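Side-chain contacts in tube-forming protein in Mycobacterial Envelpe, TiME (Mycolicibacterium smegmatis, PDB 7CU9), which probably forms an envelope-spanning tube that carries proteins across the mycobacterial outer envelope: residues 45-50 with 54-59; 97-102 with 131-136; 152-157 with 179-184. One frame throughout, in Å; residues are numbered along the deposited sequence.

Interaction 1. Residues 45-50 with 54-59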
loop_
_atom_site.group_PDB
_atom_site.type_symbol
_atom_site.label_atom_id
_atom_site.label_comp_id
_atom_site.label_asym_id
_atom_site.label_seq_id
_atom_site.Cartn_x
_atom_site.Cartn_y
_atom_site.Cartn_z
ATOM N N VAL B 45 12.888 14.407 23.034
ATOM C CA VAL B 45 13.593 14.622 21.735
ATOM C C VAL B 45 12.780 13.993 20.598
ATOM O O VAL B 45 13.057 14.328 19.442
ATOM C CB VAL B 45 15.043 14.103 21.729
ATOM C CG1 VAL B 45 15.879 14.791 22.797
ATOM C CG2 VAL B 45 15.119 12.587 21.838
ATOM N N CYS B 46 11.810 13.128 20.893
ATOM C CA CYS B 46 10.981 12.478 19.845
ATOM C C CYS B 46 9.655 13.216 19.641
ATOM O O CYS B 46 8.897 12.803 18.752
ATOM C CB CYS B 46 10.756 11.007 20.163
ATOM S SG CYS B 46 12.248 10.023 19.858
ATOM N N ASN B 47 9.398 14.296 20.383
ATOM C CA ASN B 47 8.103 15.019 20.298
ATOM C C ASN B 47 7.794 15.377 18.837
ATOM O O ASN B 47 6.683 15.063 18.369
ATOM C CB ASN B 47 8.078 16.269 21.175
ATOM C CG ASN B 47 6.669 16.795 21.338
ATOM O OD1 ASN B 47 5.920 16.323 22.191
ATOM N ND2 ASN B 47 6.287 17.745 20.498
ATOM N N ASN B 48 8.732 16.005 18.130
ATOM C CA ASN B 48 8.442 16.596 16.798
ATOM C C ASN B 48 8.624 15.556 15.687
ATOM O O ASN B 48 8.485 15.928 14.519
ATOM C CB ASN B 48 9.233 17.881 16.578
ATOM C CG ASN B 48 8.824 18.968 17.546
ATOM O OD1 ASN B 48 7.874 18.804 18.314
ATOM N ND2 ASN B 48 9.541 20.077 17.516
ATOM N N TRP B 49 8.861 14.288 16.037
ATOM C CA TRP B 49 8.763 13.138 15.102
ATOM C C TRP B 49 7.493 12.324 15.386
ATOM O O TRP B 49 7.071 11.561 14.504
ATOM C CB TRP B 49 10.015 12.257 15.203
ATOM C CG TRP B 49 11.165 12.679 14.341
ATOM C CD1 TRP B 49 11.342 13.865 13.680
ATOM C CD2 TRP B 49 12.326 11.883 14.047
ATOM N NE1 TRP B 49 12.529 13.858 12.997
ATOM C CE2 TRP B 49 13.155 12.652 13.204
ATOM C CE3 TRP B 49 12.729 10.591 14.406
ATOM C CZ2 TRP B 49 14.367 12.163 12.717
ATOM C CZ3 TRP B 49 13.925 10.110 13.921
ATOM C CH2 TRP B 49 14.731 10.888 13.090
ATOM N N ALA B 50 6.909 12.449 16.580
ATOM C CA ALA B 50 5.803 11.576 17.044
ATOM C C ALA B 50 4.515 11.846 16.254
ATOM O O ALA B 50 3.677 10.939 16.141
ATOM C CB ALA B 50 5.605 11.754 18.532
ATOM N N LEU B 54 2.150 20.100 14.442
ATOM C CA LEU B 54 2.259 20.400 15.897
ATOM C C LEU B 54 2.314 21.904 16.145
ATOM O O LEU B 54 2.962 22.650 15.418
ATOM C CB LEU B 54 3.506 19.729 16.469
ATOM C CG LEU B 54 3.568 18.219 16.289
ATOM C CD1 LEU B 54 4.888 17.691 16.820
ATOM C CD2 LEU B 54 2.386 17.527 16.960
ATOM N N PRO B 55 1.674 22.383 17.233
ATOM C CA PRO B 55 1.752 23.794 17.608
ATOM C C PRO B 55 3.176 24.338 17.783
ATOM O O PRO B 55 3.442 25.436 17.332
ATOM C CB PRO B 55 0.993 23.832 18.947
ATOM C CG PRO B 55 0.019 22.688 18.846
ATOM C CD PRO B 55 0.792 21.611 18.120
ATOM N N GLU B 56 4.086 23.584 18.407
ATOM C CA GLU B 56 5.433 24.138 18.709
ATOM C C GLU B 56 6.198 24.329 17.395
ATOM O O GLU B 56 7.090 25.180 17.345
ATOM C CB GLU B 56 6.170 23.287 19.746
ATOM C CG GLU B 56 6.851 22.047 19.214
ATOM C CD GLU B 56 7.787 21.454 20.254
ATOM O OE1 GLU B 56 7.279 21.004 21.303
ATOM O OE2 GLU B 56 9.011 21.502 20.047
ATOM N N VAL B 57 5.837 23.576 16.359
ATOM C CA VAL B 57 6.452 23.711 15.011
ATOM C C VAL B 57 5.819 24.900 14.277
ATOM O O VAL B 57 6.574 25.775 13.843
ATOM C CB VAL B 57 6.330 22.401 14.215
ATOM C CG1 VAL B 57 6.736 22.586 12.763
ATOM C CG2 VAL B 57 7.151 21.298 14.872
ATOM N N PHE B 58 4.493 24.930 14.140
ATOM C CA PHE B 58 3.798 25.847 13.193
ATOM C C PHE B 58 3.431 27.182 13.841
ATOM O O PHE B 58 3.563 28.205 13.157
ATOM C CB PHE B 58 2.552 25.190 12.609
ATOM C CG PHE B 58 2.871 24.218 11.510
ATOM C CD1 PHE B 58 3.056 24.656 10.210
ATOM C CD2 PHE B 58 3.026 22.868 11.783
ATOM C CE1 PHE B 58 3.353 23.760 9.196
ATOM C CE2 PHE B 58 3.334 21.975 10.769
ATOM C CZ PHE B 58 3.484 22.419 9.477
ATOM N N ASN B 59 2.956 27.189 15.084
ATOM C CA ASN B 59 2.483 28.451 15.711
ATOM C C ASN B 59 3.660 29.417 15.810
ATOM O O ASN B 59 4.748 29.030 16.279
ATOM C CB ASN B 59 1.779 28.213 17.045
ATOM C CG ASN B 59 0.368 27.701 16.858
ATOM O OD1 ASN B 59 -0.309 28.060 15.893
ATOM N ND2 ASN B 59 -0.102 26.893 17.791
#

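Interaction 2. Residues 97-102 with 131-136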
loop_
_atom_site.group_PDB
_atom_site.type_symbol
_atom_site.label_atom_id
_atom_site.label_comp_id
_atom_site.label_asym_id
_atom_site.label_seq_id
_atom_site.Cartn_x
_atom_site.Cartn_y
_atom_site.Cartn_z
ATOM N N ARG B 97 12.667 28.710 9.892
ATOM C CA ARG B 97 12.707 28.566 11.367
ATOM C C ARG B 97 11.747 27.444 11.777
ATOM O O ARG B 97 12.110 26.656 12.658
ATOM C CB ARG B 97 12.390 29.894 12.058
ATOM C CG ARG B 97 13.521 30.905 11.963
ATOM C CD ARG B 97 13.278 32.099 12.859
ATOM N NE ARG B 97 12.144 32.922 12.459
ATOM C CZ ARG B 97 12.171 33.886 11.539
ATOM N NH1 ARG B 97 13.278 34.159 10.869
ATOM N NH2 ARG B 97 11.075 34.581 11.291
ATOM N N ALA B 98 10.570 27.356 11.155
ATOM C CA ALA B 98 9.586 26.294 11.461
ATOM C C ALA B 98 10.177 24.932 11.085
ATOM O O ALA B 98 10.063 23.985 11.891
ATOM C CB ALA B 98 8.282 26.560 10.760
ATOM N N TYR B 99 10.815 24.835 9.919
ATOM C CA TYR B 99 11.516 23.604 9.479
ATOM C C TYR B 99 12.529 23.196 10.556
ATOM O O TYR B 99 12.598 22.014 10.924
ATOM C CB TYR B 99 12.178 23.813 8.117
ATOM C CG TYR B 99 12.967 22.617 7.655
ATOM C CD1 TYR B 99 12.319 21.480 7.207
ATOM C CD2 TYR B 99 14.349 22.606 7.711
ATOM C CE1 TYR B 99 13.028 20.357 6.808
ATOM C CE2 TYR B 99 15.073 21.494 7.317
ATOM C CZ TYR B 99 14.410 20.368 6.860
ATOM O OH TYR B 99 15.130 19.271 6.474
ATOM N N HIS B 100 13.291 24.157 11.072
ATOM C CA HIS B 100 14.355 23.880 12.072
ATOM C C HIS B 100 13.756 23.543 13.439
ATOM O O HIS B 100 14.420 22.817 14.199
ATOM C CB HIS B 100 15.403 24.997 12.074
ATOM C CG HIS B 100 16.395 24.771 10.990
ATOM N ND1 HIS B 100 17.432 23.865 11.129
ATOM C CD2 HIS B 100 16.471 25.245 9.730
ATOM C CE1 HIS B 100 18.112 23.811 10.006
ATOM N NE2 HIS B 100 17.548 24.653 9.131
ATOM N N ARG B 101 12.533 23.969 13.750
ATOM C CA ARG B 101 11.874 23.517 15.005
ATOM C C ARG B 101 11.566 22.015 14.902
ATOM O O ARG B 101 11.570 21.347 15.943
ATOM C CB ARG B 101 10.659 24.387 15.334
ATOM C CG ARG B 101 11.055 25.782 15.792
ATOM C CD ARG B 101 9.896 26.553 16.388
ATOM N NE ARG B 101 8.897 26.941 15.400
ATOM C CZ ARG B 101 8.927 28.049 14.659
ATOM N NH1 ARG B 101 9.933 28.904 14.754
ATOM N NH2 ARG B 101 7.947 28.292 13.807
ATOM N N VAL B 102 11.336 21.487 13.700
ATOM C CA VAL B 102 11.212 20.012 13.505
ATOM C C VAL B 102 12.595 19.374 13.668
ATOM O O VAL B 102 12.746 18.492 14.539
ATOM C CB VAL B 102 10.598 19.636 12.147
ATOM C CG1 VAL B 102 10.576 18.120 11.967
ATOM C CG2 VAL B 102 9.198 20.213 11.977
ATOM N N GLY B 131 17.523 9.149 8.937
ATOM C CA GLY B 131 18.839 9.740 8.649
ATOM C C GLY B 131 18.850 11.214 9.033
ATOM O O GLY B 131 17.822 11.770 9.421
ATOM N N PRO B 132 20.012 11.890 8.941
ATOM C CA PRO B 132 20.080 13.326 9.192
ATOM C C PRO B 132 19.178 14.092 8.216
ATOM O O PRO B 132 19.068 13.701 7.069
ATOM C CB PRO B 132 21.559 13.679 8.975
ATOM C CG PRO B 132 22.289 12.362 9.109
ATOM C CD PRO B 132 21.323 11.309 8.612
ATOM N N ALA B 133 18.536 15.151 8.706
ATOM C CA ALA B 133 17.690 16.054 7.898
ATOM C C ALA B 133 18.544 16.715 6.813
ATOM O O ALA B 133 19.740 16.989 7.068
ATOM C CB ALA B 133 17.041 17.078 8.790
ATOM N N GLY B 134 17.947 16.947 5.646
ATOM C CA GLY B 134 18.522 17.783 4.581
ATOM C C GLY B 134 18.283 19.262 4.866
ATOM O O GLY B 134 17.714 19.623 5.899
ATOM N N PRO B 135 18.742 20.160 3.967
ATOM C CA PRO B 135 18.498 21.594 4.112
ATOM C C PRO B 135 17.008 21.972 4.132
ATOM O O PRO B 135 16.661 22.941 4.798
ATOM C CB PRO B 135 19.161 22.214 2.871
ATOM C CG PRO B 135 20.163 21.178 2.410
ATOM C CD PRO B 135 19.584 19.837 2.805
ATOM N N ALA B 136 16.175 21.231 3.395
ATOM C CA ALA B 136 14.750 21.579 3.182
ATOM C C ALA B 136 13.862 20.334 3.105
ATOM O O ALA B 136 12.687 20.476 2.736
ATOM C CB ALA B 136 14.630 22.414 1.932
HETATM O O HOH W 1 17.818 24.852 6.292
#

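Interaction 3. Residues 152-157 with 179-184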
loop_
_atom_site.group_PDB
_atom_site.type_symbol
_atom_site.label_atom_id
_atom_site.label_comp_id
_atom_site.label_asym_id
_atom_site.label_seq_id
_atom_site.Cartn_x
_atom_site.Cartn_y
_atom_site.Cartn_z
ATOM N N PHE B 152 5.490 6.431 7.722
ATOM C CA PHE B 152 6.517 7.144 6.929
ATOM C C PHE B 152 6.141 8.624 6.888
ATOM O O PHE B 152 5.013 8.969 6.496
ATOM C CB PHE B 152 6.642 6.536 5.535
ATOM C CG PHE B 152 7.443 5.261 5.519
ATOM C CD1 PHE B 152 6.920 4.092 6.049
ATOM C CD2 PHE B 152 8.728 5.239 5.008
ATOM C CE1 PHE B 152 7.666 2.921 6.052
ATOM C CE2 PHE B 152 9.472 4.069 5.010
ATOM C CZ PHE B 152 8.939 2.914 5.536
ATOM N N ASN B 153 7.073 9.464 7.321
ATOM C CA ASN B 153 6.857 10.921 7.488
ATOM C C ASN B 153 7.797 11.666 6.549
ATOM O O ASN B 153 8.953 11.237 6.402
ATOM C CB ASN B 153 7.126 11.369 8.921
ATOM C CG ASN B 153 6.200 10.735 9.935
ATOM O OD1 ASN B 153 5.279 11.381 10.420
ATOM N ND2 ASN B 153 6.447 9.479 10.270
ATOM N N THR B 154 7.323 12.761 5.963
ATOM C CA THR B 154 8.181 13.700 5.204
ATOM C C THR B 154 7.809 15.127 5.608
ATOM O O THR B 154 6.604 15.430 5.737
ATOM C CB THR B 154 8.117 13.445 3.695
ATOM O OG1 THR B 154 9.176 14.207 3.110
ATOM C CG2 THR B 154 6.792 13.814 3.070
ATOM N N THR B 155 8.830 15.939 5.853
ATOM C CA THR B 155 8.709 17.380 6.168
ATOM C C THR B 155 9.471 18.137 5.090
ATOM O O THR B 155 10.657 17.829 4.877
ATOM C CB THR B 155 9.258 17.688 7.561
ATOM O OG1 THR B 155 8.435 16.980 8.484
ATOM C CG2 THR B 155 9.274 19.169 7.872
ATOM N N ARG B 156 8.819 19.081 4.426
ATOM C CA ARG B 156 9.441 19.768 3.276
ATOM C C ARG B 156 9.214 21.261 3.400
ATOM O O ARG B 156 8.073 21.687 3.612
ATOM C CB ARG B 156 8.892 19.197 1.977
ATOM C CG ARG B 156 9.131 17.702 1.897
ATOM C CD ARG B 156 8.691 17.169 0.577
ATOM N NE ARG B 156 8.839 15.730 0.577
ATOM C CZ ARG B 156 8.697 14.990 -0.504
ATOM N NH1 ARG B 156 8.378 15.567 -1.652
ATOM N NH2 ARG B 156 8.850 13.681 -0.428
ATOM N N LYS B 157 10.306 22.004 3.282
ATOM C CA LYS B 157 10.309 23.481 3.299
ATOM C C LYS B 157 10.419 23.927 1.844
ATOM O O LYS B 157 11.375 23.517 1.169
ATOM C CB LYS B 157 11.451 23.942 4.203
ATOM C CG LYS B 157 11.439 25.415 4.562
ATOM C CD LYS B 157 11.795 26.297 3.409
ATOM C CE LYS B 157 12.515 27.550 3.840
ATOM N NZ LYS B 157 12.821 28.388 2.662
ATOM N N VAL B 179 4.610 10.494 -3.054
ATOM C CA VAL B 179 3.615 10.904 -4.088
ATOM C C VAL B 179 2.723 11.998 -3.485
ATOM O O VAL B 179 2.482 13.016 -4.156
ATOM C CB VAL B 179 2.781 9.715 -4.599
ATOM C CG1 VAL B 179 1.617 10.186 -5.452
ATOM C CG2 VAL B 179 3.634 8.720 -5.369
ATOM N N LEU B 180 2.263 11.796 -2.252
ATOM C CA LEU B 180 1.337 12.727 -1.556
ATOM C C LEU B 180 2.017 14.088 -1.376
ATOM O O LEU B 180 1.397 15.100 -1.723
ATOM C CB LEU B 180 0.929 12.118 -0.215
ATOM C CG LEU B 180 0.055 12.995 0.681
ATOM C CD1 LEU B 180 -1.187 13.488 -0.056
ATOM C CD2 LEU B 180 -0.325 12.247 1.946
ATOM N N ALA B 181 3.234 14.122 -0.834
ATOM C CA ALA B 181 3.982 15.384 -0.636
ATOM C C ALA B 181 4.160 16.090 -1.987
ATOM O O ALA B 181 4.048 17.327 -2.024
ATOM C CB ALA B 181 5.300 15.134 0.049
ATOM N N GLY B 182 4.432 15.337 -3.055
ATOM C CA GLY B 182 4.521 15.889 -4.420
ATOM C C GLY B 182 3.216 16.549 -4.837
ATOM O O GLY B 182 3.245 17.682 -5.352
ATOM N N ALA B 183 2.088 15.876 -4.610
ATOM C CA ALA B 183 0.741 16.369 -4.976
ATOM C C ALA B 183 0.443 17.661 -4.208
ATOM O O ALA B 183 -0.110 18.602 -4.803
ATOM C CB ALA B 183 -0.296 15.308 -4.701
ATOM N N MET B 184 0.809 17.710 -2.929
ATOM C CA MET B 184 0.602 18.911 -2.076
ATOM C C MET B 184 1.438 20.063 -2.641
ATOM O O MET B 184 0.892 21.171 -2.822
ATOM C CB MET B 184 1.003 18.620 -0.628
ATOM C CG MET B 184 0.139 17.550 0.020
ATOM S SD MET B 184 0.884 16.858 1.506
ATOM C CE MET B 184 0.615 18.215 2.641
HETATM O O HOH W 2 6.920 18.031 -1.957
#

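Interaction 1. Residues 45-50 with 54-59
A weakly bonded helical turn at about 47-50 and the short helix 55-58 meet here in the PknH-like extracellular domain, and the contact is a small polar cluster of Asn47, Asn48 and Glu56 set beside the aliphatic Leu54 and Val57. Asn48 ND2 donates to Glu56 OE2 at 3.0 Å, with an N-H...O angle of 149°. It reaches the oxygen from above the carboxylate plane, and the amide and carboxylate planes stand at 90° to each other. Glu56 CG lies between its backbone N and carbonyl carbon (chi1 81°). From there the chain runs extended, and its CG and CD pass close to the Asn48 amide. The other end of that amide is held within its own turn: Asn47 ND2 donates to Asn48 OD1 at 2.9 Å, almost straight. The two bonds together fix which way round the Asn48 amide sits. Asn47 ND2 also comes within 3.5 Å of Glu56 OE1, a contact without a hydrogen bond. Leu54 CD1 packs against the polar cluster, 3.5 Å from Asn48 OD1, while Val57 CG2 lies 3.8 Å from Asn48 ND2. Arg105 forms a salt bridge with Glu56 OE2, and Gln37 binds Asn47 OD1. Asn48 ND2 has a second acceptor in Arg101 O on helix 92-103. Strand 39-41 packs on Asn47 and Leu54 through Phe39, and strand 161-169 meets Val57 through Leu162.

Interaction 2. Residues 97-102 with 131-136
The phenol ring of Tyr99, on helix 92-103, lies against the loop 131-136, with Ala136 CA over one face and Gly134 O at the edge, near the ring plane. The Ala136 contact is a CH-pi interaction: CA is 4.2 Å from the ring centroid and 23° off the ring normal. Pro135 O approaches obliquely, 3.3 Å from Tyr99 CE2. On the neighbouring His100 ring, Tyr99 CD2 lies over one face and a water sits in plane at the edge. Tyr99 CG is anti to the backbone N (chi1 177°), which carries the ring out from the helix to the loop. There Tyr99 OH donates to Gly134 O at 2.7 Å, from above the carbonyl plane and not along a lone pair. The water lies 2.9 Å from His100 NE2 and 2.7 Å from Pro135 O, to which it probably donates. Ala138, Leu162 and Thr155 of the sheet also touch Tyr99, and Asp104 binds His100 ND1. The loop is thus tied to the helix through its carbonyl oxygens, one directly and one probably through water. The hydroxyl bond and the CH-pi contact help to hold the buried Tyr99 ring, alongside the sheet residues that touch it.

Interaction 3. Residues 152-157 with 179-184
Ala181 CB, on helix 174-185, sits over the centre of one face of the Arg156 guanidinium, 3.4 Å from CZ. Ala181 CB also meets Thr154 CG2 at 3.6 Å, so two alternate residues of strand 150-158 share one alanine of the helix. Gly182 N is more distant, 4.2 Å from Arg156 NH1 and oblique to the group. A water bridges the two segments: Arg156 NH1 donates to it at 2.9 Å, and it donates weakly to Ala181 O. The guanidinium is positioned from its own strand. Arg156 NE donates to Thr154 OG1 at 3.0 Å, nearly straight at 169°, with the oxygen in the guanidinium plane. Thr154 OG1 is anti to the backbone N (chi1 -168°), an orientation that places CG2 against the helix. Further out, Asp139 on strand 137-144 is hydrogen-bonded to Thr154 OG1, and Asp137 makes a long, weak ion pair with Arg156 NE. The strand and helix segments run at 29° to each other, their axes 9.7 Å apart. The arginine is used in two ways: its flat face takes the methyl, while its N-H groups at NE and NH1 meet polar partners. Asp137, at long range, may partly offset its positive charge.

The three contacts follow one another along the chain, and all lie in the PknH-like extracellular domain, around its antiparallel sheet. Interactions 1 and 2 have centres about 12 Å apart and touch through helix 92-103, where Arg101 NH2 probably donates to Val57 O and Val57 packs on Val102. Interactions 2 and 3 have centres about 14 Å apart and meet at strand 150-158, where Ala136 O probably accepts from Lys157 N and Tyr99 packs on Thr155. Interactions 1 and 3 do not touch. Their centres are about 17 Å apart, on opposite sides of the chain's centre. Interaction 2 thus links the short helical turns to strand 150-158, beyond which helix 174-185 packs.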